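Long-range contacts in rhamnogalacturonan endolyase YesW (Bacillus subtilis, PDB 2Z8S), which cleaves the rhamnogalacturonan backbone of plant cell-wall pectin by endo-type elimination, releasing oligosaccharides in a calcium- or manganese-dependent reaction: residues V243-E248 / G302-L307; T292-Y297 / W308-S313; Y356-G361 / Q382-K387. All coordinates share one frame; numbering follows the deposited sequence. Where two conformers were deposited one is given.

Contact 1. Residues V243-E248 / G302-L307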
loop_
_atom_site.group_PDB
_atom_site.type_symbol
_atom_site.label_atom_id
_atom_site.label_comp_id
_atom_site.label_asym_id
_atom_site.label_seq_id
_atom_site.Cartn_x
_atom_site.Cartn_y
_atom_site.Cartn_z
ATOM N N VAL A 243 7.142 22.157 0.404
ATOM C CA VAL A 243 6.216 23.018 -0.318
ATOM C C VAL A 243 4.800 22.785 0.174
ATOM O O VAL A 243 4.415 21.661 0.474
ATOM C CB VAL A 243 6.289 22.784 -1.841
ATOM C CG1 VAL A 243 5.282 23.664 -2.577
ATOM C CG2 VAL A 243 7.702 23.079 -2.360
ATOM N N THR A 244 4.038 23.861 0.276
ATOM C CA THR A 244 2.628 23.759 0.558
ATOM C C THR A 244 1.885 24.608 -0.446
ATOM O O THR A 244 2.065 25.821 -0.475
ATOM C CB THR A 244 2.310 24.248 1.971
ATOM O OG1 THR A 244 2.978 23.415 2.921
ATOM C CG2 THR A 244 0.829 24.202 2.233
ATOM N N ALA A 245 1.079 23.966 -1.285
ATOM C CA ALA A 245 0.112 24.673 -2.122
ATOM C C ALA A 245 -1.303 24.421 -1.596
ATOM O O ALA A 245 -1.503 23.622 -0.672
ATOM C CB ALA A 245 0.236 24.236 -3.570
ATOM N N ASN A 246 -2.283 25.111 -2.172
ATOM C CA ASN A 246 -3.673 24.883 -1.814
ATOM C C ASN A 246 -4.111 23.519 -2.320
ATOM O O ASN A 246 -3.753 23.128 -3.437
ATOM C CB ASN A 246 -4.576 25.991 -2.364
ATOM C CG ASN A 246 -4.597 27.213 -1.471
ATOM O OD1 ASN A 246 -3.686 28.032 -1.502
ATOM N ND2 ASN A 246 -5.638 27.336 -0.656
ATOM N N PHE A 247 -4.865 22.787 -1.499
ATOM C CA PHE A 247 -5.288 21.451 -1.883
ATOM C C PHE A 247 -6.237 21.464 -3.067
ATOM O O PHE A 247 -7.176 22.257 -3.131
ATOM C CB PHE A 247 -5.927 20.677 -0.725
ATOM C CG PHE A 247 -6.327 19.272 -1.102
ATOM C CD1 PHE A 247 -5.386 18.253 -1.121
ATOM C CD2 PHE A 247 -7.631 18.984 -1.486
ATOM C CE1 PHE A 247 -5.741 16.975 -1.499
ATOM C CE2 PHE A 247 -7.989 17.700 -1.863
ATOM C CZ PHE A 247 -7.040 16.696 -1.871
ATOM N N GLU A 248 -5.978 20.574 -4.009
ATOM C CA GLU A 248 -6.939 20.267 -5.034
ATOM C C GLU A 248 -7.045 18.757 -5.146
ATOM O O GLU A 248 -6.042 18.071 -4.999
ATOM C CB GLU A 248 -6.547 20.898 -6.355
ATOM C CG GLU A 248 -7.330 22.145 -6.652
ATOM C CD GLU A 248 -6.661 22.980 -7.697
ATOM O OE1 GLU A 248 -7.062 22.874 -8.875
ATOM O OE2 GLU A 248 -5.718 23.719 -7.344
ATOM N N GLY A 302 12.046 21.055 -6.530
ATOM C CA GLY A 302 11.497 21.867 -5.450
ATOM C C GLY A 302 10.183 22.546 -5.778
ATOM O O GLY A 302 9.788 23.476 -5.078
ATOM N N LYS A 303 9.508 22.082 -6.833
ATOM C CA LYS A 303 8.237 22.667 -7.281
ATOM C C LYS A 303 7.089 21.669 -7.304
ATOM O O LYS A 303 7.196 20.601 -7.903
ATOM C CB LYS A 303 8.377 23.251 -8.686
ATOM C CG LYS A 303 8.527 24.755 -8.737
ATOM C CD LYS A 303 9.964 25.168 -9.042
ATOM C CE LYS A 303 10.026 26.634 -9.476
ATOM N NZ LYS A 303 11.384 26.991 -9.972
ATOM N N LEU A 304 5.981 22.032 -6.669
ATOM C CA LEU A 304 4.745 21.276 -6.805
ATOM C C LEU A 304 3.957 21.812 -8.003
ATOM O O LEU A 304 3.760 23.019 -8.131
ATOM C CB LEU A 304 3.922 21.365 -5.522
ATOM C CG LEU A 304 2.620 20.576 -5.473
ATOM C CD1 LEU A 304 2.876 19.091 -5.697
ATOM C CD2 LEU A 304 1.952 20.817 -4.141
ATOM N N SER A 305 3.522 20.908 -8.877
ATOM C CA SER A 305 2.840 21.297 -10.109
ATOM C C SER A 305 1.617 20.432 -10.381
ATOM O O SER A 305 1.677 19.204 -10.285
ATOM C CB SER A 305 3.798 21.246 -11.305
ATOM O OG SER A 305 4.129 19.913 -11.647
ATOM N N LYS A 306 0.511 21.084 -10.728
ATOM C CA LYS A 306 -0.716 20.383 -11.067
ATOM C C LYS A 306 -0.607 19.903 -12.512
ATOM O O LYS A 306 -0.321 20.695 -13.402
ATOM C CB LYS A 306 -1.916 21.304 -10.869
ATOM C CG LYS A 306 -3.253 20.643 -11.106
ATOM C CD LYS A 306 -4.397 21.545 -10.695
ATOM C CE LYS A 306 -4.836 22.450 -11.836
ATOM N NZ LYS A 306 -5.647 23.584 -11.311
ATOM N N LEU A 307 -0.808 18.605 -12.733
ATOM C CA LEU A 307 -0.655 18.003 -14.063
ATOM C C LEU A 307 -1.946 17.998 -14.849
ATOM O O LEU A 307 -1.954 18.291 -16.038
ATOM C CB LEU A 307 -0.133 16.567 -13.980
ATOM C CG LEU A 307 1.314 16.241 -13.600
ATOM C CD1 LEU A 307 1.656 14.853 -14.132
ATOM C CD2 LEU A 307 2.319 17.284 -14.110
#
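Leu304 and Val243 carry this contact, packing against each other between two strands that belong to different sheets. The touching parts run almost the same way, only 7° apart. Val243 has a chi1 of 178°, which sets CG1 across from its own N and toward CB of Leu304, 4.0 Å away. The other branch of Val243, CG2, reaches 3.4 Å from the carbonyl O of Gly302. Leu304 also sends its CD2 to CB of Ala245, 3.9 Å away. Leu304 touches Tyr297 and Leu231 as well. A salt bridge joins the far end of the contact. NZ of Lys306 gives a hydrogen bond to OE1 of Glu248 at 2.9 Å, on the syn lone pair of that oxygen. The lysine chain bends at chi3 (89°) and crosses the glutamate at about a right angle. Were Glu248 replaced by an alanine, the ammonium group of Lys306 would probably lose its charged mate in this contact and be freer to swing. The surface seam joins the outermost strand 241-246 of one four-stranded antiparallel sheet to the outermost strand 303-311 of the next. Such sheet-to-sheet packing is characteristic of neighbouring blades in a beta-propeller.

Contact 2. Residues T292-Y297 / W308-S313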
loop_
_atom_site.group_PDB
_atom_site.type_symbol
_atom_site.label_atom_id
_atom_site.label_comp_id
_atom_site.label_asym_id
_atom_site.label_seq_id
_atom_site.Cartn_x
_atom_site.Cartn_y
_atom_site.Cartn_z
ATOM N N THR A 292 -16.841 13.340 -8.465
ATOM C CA THR A 292 -15.572 12.653 -8.346
ATOM C C THR A 292 -14.472 13.452 -9.032
ATOM O O THR A 292 -14.573 13.801 -10.213
ATOM C CB THR A 292 -15.649 11.265 -8.991
ATOM O OG1 THR A 292 -16.576 10.448 -8.267
ATOM C CG2 THR A 292 -14.294 10.612 -8.993
ATOM N N MET A 293 -13.412 13.733 -8.292
ATOM C CA MET A 293 -12.304 14.478 -8.852
ATOM C C MET A 293 -10.958 13.809 -8.619
ATOM O O MET A 293 -10.664 13.338 -7.525
ATOM C CB MET A 293 -12.304 15.903 -8.319
ATOM C CG MET A 293 -13.480 16.726 -8.798
ATOM S SD MET A 293 -13.420 18.396 -8.170
ATOM C CE MET A 293 -12.216 19.166 -9.256
ATOM N N LEU A 294 -10.158 13.751 -9.673
ATOM C CA LEU A 294 -8.804 13.251 -9.567
ATOM C C LEU A 294 -7.909 14.332 -10.100
ATOM O O LEU A 294 -8.040 14.718 -11.252
ATOM C CB LEU A 294 -8.592 11.991 -10.414
ATOM C CG LEU A 294 -9.218 10.652 -10.042
ATOM C CD1 LEU A 294 -10.553 10.524 -10.701
ATOM C CD2 LEU A 294 -8.320 9.527 -10.480
ATOM N N VAL A 295 -7.007 14.824 -9.267
ATOM C CA VAL A 295 -5.978 15.715 -9.746
ATOM C C VAL A 295 -4.591 15.109 -9.539
ATOM O O VAL A 295 -4.305 14.503 -8.507
ATOM C CB VAL A 295 -6.108 17.125 -9.144
ATOM C CG1 VAL A 295 -6.150 17.049 -7.664
ATOM C CG2 VAL A 295 -4.959 18.028 -9.581
ATOM N N ALA A 296 -3.759 15.278 -10.563
ATOM C CA ALA A 296 -2.411 14.747 -10.621
ATOM C C ALA A 296 -1.389 15.838 -10.380
ATOM O O ALA A 296 -1.536 16.950 -10.885
ATOM C CB ALA A 296 -2.179 14.138 -11.962
ATOM N N TYR A 297 -0.350 15.502 -9.619
ATOM C CA TYR A 297 0.731 16.421 -9.300
ATOM C C TYR A 297 2.086 15.803 -9.569
ATOM O O TYR A 297 2.279 14.593 -9.424
ATOM C CB TYR A 297 0.714 16.819 -7.824
ATOM C CG TYR A 297 -0.520 17.544 -7.362
ATOM C CD1 TYR A 297 -0.557 18.934 -7.335
ATOM C CD2 TYR A 297 -1.645 16.841 -6.930
ATOM C CE1 TYR A 297 -1.682 19.606 -6.906
ATOM C CE2 TYR A 297 -2.771 17.505 -6.504
ATOM C CZ TYR A 297 -2.777 18.885 -6.497
ATOM O OH TYR A 297 -3.884 19.552 -6.075
ATOM N N TRP A 308 -3.028 17.612 -14.186
ATOM C CA TRP A 308 -4.356 17.649 -14.773
ATOM C C TRP A 308 -5.396 17.386 -13.706
ATOM O O TRP A 308 -5.091 16.883 -12.622
ATOM C CB TRP A 308 -4.521 16.638 -15.929
ATOM C CG TRP A 308 -4.017 15.229 -15.658
ATOM C CD1 TRP A 308 -2.882 14.660 -16.160
ATOM C CD2 TRP A 308 -4.641 14.219 -14.845
ATOM N NE1 TRP A 308 -2.755 13.366 -15.710
ATOM C CE2 TRP A 308 -3.816 13.071 -14.898
ATOM C CE3 TRP A 308 -5.808 14.176 -14.072
ATOM C CZ2 TRP A 308 -4.124 11.891 -14.211
ATOM C CZ3 TRP A 308 -6.113 12.997 -13.381
ATOM C CH2 TRP A 308 -5.273 11.873 -13.461
ATOM N N THR A 309 -6.633 17.722 -14.035
ATOM C CA THR A 309 -7.752 17.392 -13.195
ATOM C C THR A 309 -8.752 16.634 -14.044
ATOM O O THR A 309 -8.964 16.966 -15.208
ATOM C CB THR A 309 -8.391 18.658 -12.618
ATOM O OG1 THR A 309 -7.365 19.491 -12.077
ATOM C CG2 THR A 309 -9.353 18.314 -11.511
ATOM N N LEU A 310 -9.313 15.574 -13.478
ATOM C CA LEU A 310 -10.518 14.984 -14.015
ATOM C C LEU A 310 -11.630 15.336 -13.043
ATOM O O LEU A 310 -11.460 15.265 -11.823
ATOM C CB LEU A 310 -10.396 13.474 -14.199
ATOM C CG LEU A 310 -11.688 12.707 -14.499
ATOM C CD1 LEU A 310 -12.448 13.308 -15.659
ATOM C CD2 LEU A 310 -11.408 11.244 -14.773
ATOM N N ASP A 311 -12.756 15.744 -13.608
ATOM C CA ASP A 311 -13.879 16.237 -12.858
ATOM C C ASP A 311 -15.101 15.570 -13.455
ATOM O O ASP A 311 -15.374 15.740 -14.640
ATOM C CB ASP A 311 -13.955 17.750 -13.029
ATOM C CG ASP A 311 -14.867 18.408 -12.027
ATOM O OD1 ASP A 311 -15.912 17.815 -11.673
ATOM O OD2 ASP A 311 -14.537 19.529 -11.596
ATOM N N SER A 312 -15.815 14.788 -12.647
ATOM C CA SER A 312 -16.992 14.057 -13.113
ATOM C C SER A 312 -18.107 15.020 -13.500
ATOM O O SER A 312 -18.845 14.780 -14.457
ATOM C CB SER A 312 -17.490 13.112 -12.024
ATOM O OG SER A 312 -17.924 13.836 -10.886
ATOM N N SER A 313 -18.197 16.118 -12.754
ATOM C CA SER A 313 -19.236 17.118 -12.932
ATOM C C SER A 313 -19.019 17.996 -14.160
ATOM O O SER A 313 -19.919 18.745 -14.534
ATOM C CB SER A 313 -19.362 17.991 -11.677
ATOM O OG SER A 313 -18.294 18.925 -11.583
#
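Leu294 and Leu310 face each other as a hydrogen-bonded pair in the antiparallel beta hairpin formed by strands 293-300 and 303-311, the last two strands of a propeller blade. Two backbone bonds join this pair. The Leu294, Ala296, Trp308 and Leu310 side chains share one face of the sheet. Trp308 holds CG between its backbone nitrogen and carbonyl carbon (chi1 47°), which folds the indole back over the partner strand. CB of Ala296 sits over the six-membered ring, 3.7 Å from its centroid and 18° off the normal, a CH-pi contact. The carbonyl O of Leu294 comes to the ring edge, 3.3 Å from CZ3. NE1 of Trp308 is hydrogen-bonded to the carbonyl O of His350, a calcium-binding residue, so the ring is fixed at several points. Ile341 and Val348 of the next blade also touch this ring. On the other face, Met293 and Asp311 lie side by side, pointing the same way. The thioether bends at chi3 (79°) and brings CE 3.7 Å from CG2 of Thr309 and 3.3 Å from OD2 of Asp311. OD1 of Asp311 is met from above the carboxylate plane by OG of Ser313 at 2.6 Å. Ser312 closes the open end of the hairpin. Its N donates to O of Thr292 at 2.9 Å, and its OG accepts from N of Thr292 at 2.7 Å.

Contact 3. Residues Y356-G361 / Q382-K387. With CA (calcium ion), chain E.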
loop_
_atom_site.group_PDB
_atom_site.type_symbol
_atom_site.label_atom_id
_atom_site.label_comp_id
_atom_site.label_asym_id
_atom_site.label_seq_id
_atom_site.Cartn_x
_atom_site.Cartn_y
_atom_site.Cartn_z
ATOM N N TYR A 356 -13.098 4.472 -19.313
ATOM C CA TYR A 356 -14.352 3.752 -19.323
ATOM C C TYR A 356 -14.969 3.822 -17.956
ATOM O O TYR A 356 -14.282 4.056 -16.960
ATOM C CB TYR A 356 -14.134 2.291 -19.692
ATOM C CG TYR A 356 -13.244 1.523 -18.726
ATOM C CD1 TYR A 356 -13.723 1.093 -17.489
ATOM C CD2 TYR A 356 -11.928 1.215 -19.059
ATOM C CE1 TYR A 356 -12.916 0.391 -16.610
ATOM C CE2 TYR A 356 -11.117 0.503 -18.187
ATOM C CZ TYR A 356 -11.621 0.089 -16.970
ATOM O OH TYR A 356 -10.829 -0.614 -16.104
ATOM N N SER A 357 -16.277 3.628 -17.923
ATOM C CA SER A 357 -16.973 3.329 -16.695
ATOM C C SER A 357 -17.767 2.069 -16.945
ATOM O O SER A 357 -18.466 1.969 -17.944
ATOM C CB SER A 357 -17.911 4.459 -16.315
ATOM O OG SER A 357 -18.758 4.031 -15.272
ATOM N N THR A 358 -17.635 1.098 -16.049
ATOM C CA THR A 358 -18.474 -0.095 -16.089
ATOM C C THR A 358 -19.901 0.269 -15.691
ATOM O O THR A 358 -20.828 -0.502 -15.930
ATOM C CB THR A 358 -17.949 -1.225 -15.174
ATOM O OG1 THR A 358 -18.125 -0.865 -13.794
ATOM C CG2 THR A 358 -16.483 -1.486 -15.443
ATOM N N GLY A 359 -20.056 1.449 -15.088
ATOM C CA GLY A 359 -21.351 1.937 -14.616
ATOM C C GLY A 359 -21.869 1.186 -13.397
ATOM O O GLY A 359 -22.938 1.509 -12.865
ATOM N N LEU A 360 -21.102 0.190 -12.953
ATOM C CA LEU A 360 -21.459 -0.647 -11.818
ATOM C C LEU A 360 -21.254 0.040 -10.458
ATOM O O LEU A 360 -21.656 -0.492 -9.418
ATOM C CB LEU A 360 -20.687 -1.966 -11.884
ATOM C CG LEU A 360 -20.878 -2.809 -13.145
ATOM C CD1 LEU A 360 -19.906 -3.949 -13.143
ATOM C CD2 LEU A 360 -22.307 -3.321 -13.257
ATOM N N GLY A 361 -20.629 1.211 -10.468
ATOM C CA GLY A 361 -20.579 2.068 -9.289
ATOM C C GLY A 361 -19.634 1.689 -8.160
ATOM O O GLY A 361 -18.700 0.897 -8.320
ATOM N N GLN A 382 -13.525 -6.461 -8.918
ATOM C CA GLN A 382 -14.111 -5.419 -8.127
ATOM C C GLN A 382 -15.414 -5.921 -7.551
ATOM O O GLN A 382 -16.167 -6.641 -8.226
ATOM C CB GLN A 382 -14.376 -4.207 -9.001
ATOM C CG GLN A 382 -14.868 -3.017 -8.227
ATOM C CD GLN A 382 -15.330 -1.900 -9.115
ATOM O OE1 GLN A 382 -15.535 -2.082 -10.322
ATOM N NE2 GLN A 382 -15.521 -0.731 -8.522
ATOM N N VAL A 383 -15.663 -5.543 -6.301
ATOM C CA VAL A 383 -16.948 -5.785 -5.681
ATOM C C VAL A 383 -17.703 -4.468 -5.576
ATOM O O VAL A 383 -17.097 -3.394 -5.622
ATOM C CB VAL A 383 -16.799 -6.473 -4.341
ATOM C CG1 VAL A 383 -16.144 -7.831 -4.560
ATOM C CG2 VAL A 383 -15.987 -5.626 -3.378
ATOM N N HIS A 384 -19.024 -4.548 -5.458
ATOM C CA HIS A 384 -19.861 -3.366 -5.574
ATOM C C HIS A 384 -20.864 -3.262 -4.454
ATOM O O HIS A 384 -21.448 -4.253 -4.012
ATOM C CB HIS A 384 -20.547 -3.328 -6.931
ATOM C CG HIS A 384 -19.587 -3.221 -8.072
ATOM N ND1 HIS A 384 -18.959 -4.318 -8.619
ATOM C CD2 HIS A 384 -19.113 -2.143 -8.739
ATOM C CE1 HIS A 384 -18.161 -3.921 -9.594
ATOM N NE2 HIS A 384 -18.237 -2.606 -9.687
ATOM N N GLU A 385 -21.050 -2.033 -4.000
ATOM C CA GLU A 385 -21.818 -1.768 -2.801
ATOM C C GLU A 385 -23.313 -1.719 -3.059
ATOM O O GLU A 385 -24.088 -2.255 -2.269
ATOM C CB GLU A 385 -21.345 -0.463 -2.162
ATOM C CG GLU A 385 -21.883 -0.226 -0.782
ATOM C CD GLU A 385 -21.114 0.838 -0.076
ATOM O OE1 GLU A 385 -19.971 0.565 0.351
ATOM O OE2 GLU A 385 -21.635 1.966 0.041
ATOM N N ASP A 386 -23.703 -1.070 -4.154
ATOM C CA ASP A 386 -25.094 -0.880 -4.516
ATOM C C ASP A 386 -25.785 -2.206 -4.775
ATOM O O ASP A 386 -25.342 -2.980 -5.615
ATOM C CB ASP A 386 -25.169 -0.002 -5.766
ATOM C CG ASP A 386 -26.601 0.269 -6.221
ATOM O OD1 ASP A 386 -27.514 0.284 -5.361
ATOM O OD2 ASP A 386 -26.806 0.476 -7.441
ATOM N N LYS A 387 -26.885 -2.445 -4.062
ATOM C CA LYS A 387 -27.632 -3.706 -4.172
ATOM C C LYS A 387 -28.299 -3.963 -5.533
ATOM O O LYS A 387 -28.568 -5.107 -5.878
ATOM C CB LYS A 387 -28.626 -3.876 -3.012
ATOM C CG LYS A 387 -29.691 -2.799 -2.853
ATOM C CD LYS A 387 -30.105 -2.714 -1.376
ATOM C CE LYS A 387 -31.204 -1.667 -1.101
ATOM N NZ LYS A 387 -32.465 -2.298 -0.594
HETATM CA CA CA E . -18.345 1.632 0.513
HETATM O O HOH W 1 -22.084 0.057 -6.673
HETATM O O HOH W 2 -19.690 3.103 0.691
HETATM O O HOH W 3 -18.471 0.861 2.637
#
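Gly361 and His384 mark the nearest backbone approach, 6.6 Å between CA atoms, where both segments have left strands of two successive sheets and run as loops. The imidazole of His384 is the centre of the contact. CB of Leu360 sits over one ring face, 3.7 Å from the centroid and 30° off the normal, a CH-pi contact. Two carbonyls meet the ring carbon CD2. The O of Gly361 comes at the ring edge, 3.1 Å from CD2, and the O of Leu360 approaches CD2 equally closely. With CG anti to its carbonyl carbon (chi1 -63°), His384 brings CD2 to this pair of oxygens. A water adds a bridge: it donates to O of Leu360 at 2.8 Å and accepts from N of Asp386 at 3.2 Å. Gln382 is extended; its NE2 lies 3.6 Å from O of Gly361 and is hydrogen-bonded to OD1 of Asn325. OG of Ser345 shares hydrogen bonds with OE1 of Gln382, NE2 of His384 and O of Gly361. ND1 of His384 is hydrogen-bonded to O of Gly392. The next residue, Glu385, binds a calcium ion through OE1, together with His326, His362, Asp364 and two waters. With both ring nitrogens held and one face packed, the imidazole has little freedom to turn, and this probably helps to position the adjoining calcium ligand Glu385.

From the N terminus, the chain lays down 243-248, the outer edge of one blade. It then builds the next blade, and contact 1 closes this long loop at 302-307. Contact 2 opens within that loop, at 292-297, and closes beyond it at 308-313, so the two cross. They also touch: OH of Tyr297 is hydrogen-bonded to O of Glu248. Contact 1 ties two blades side by side, whereas contact 2 finishes the hairpin of the second. Contact 3 follows in series. It closes a loop shorter than that of contact 1, between 356-361 and 382-387, joining the two blades that come next. It touches neither of the others; its nearest atoms are about 8 Å from contact 2.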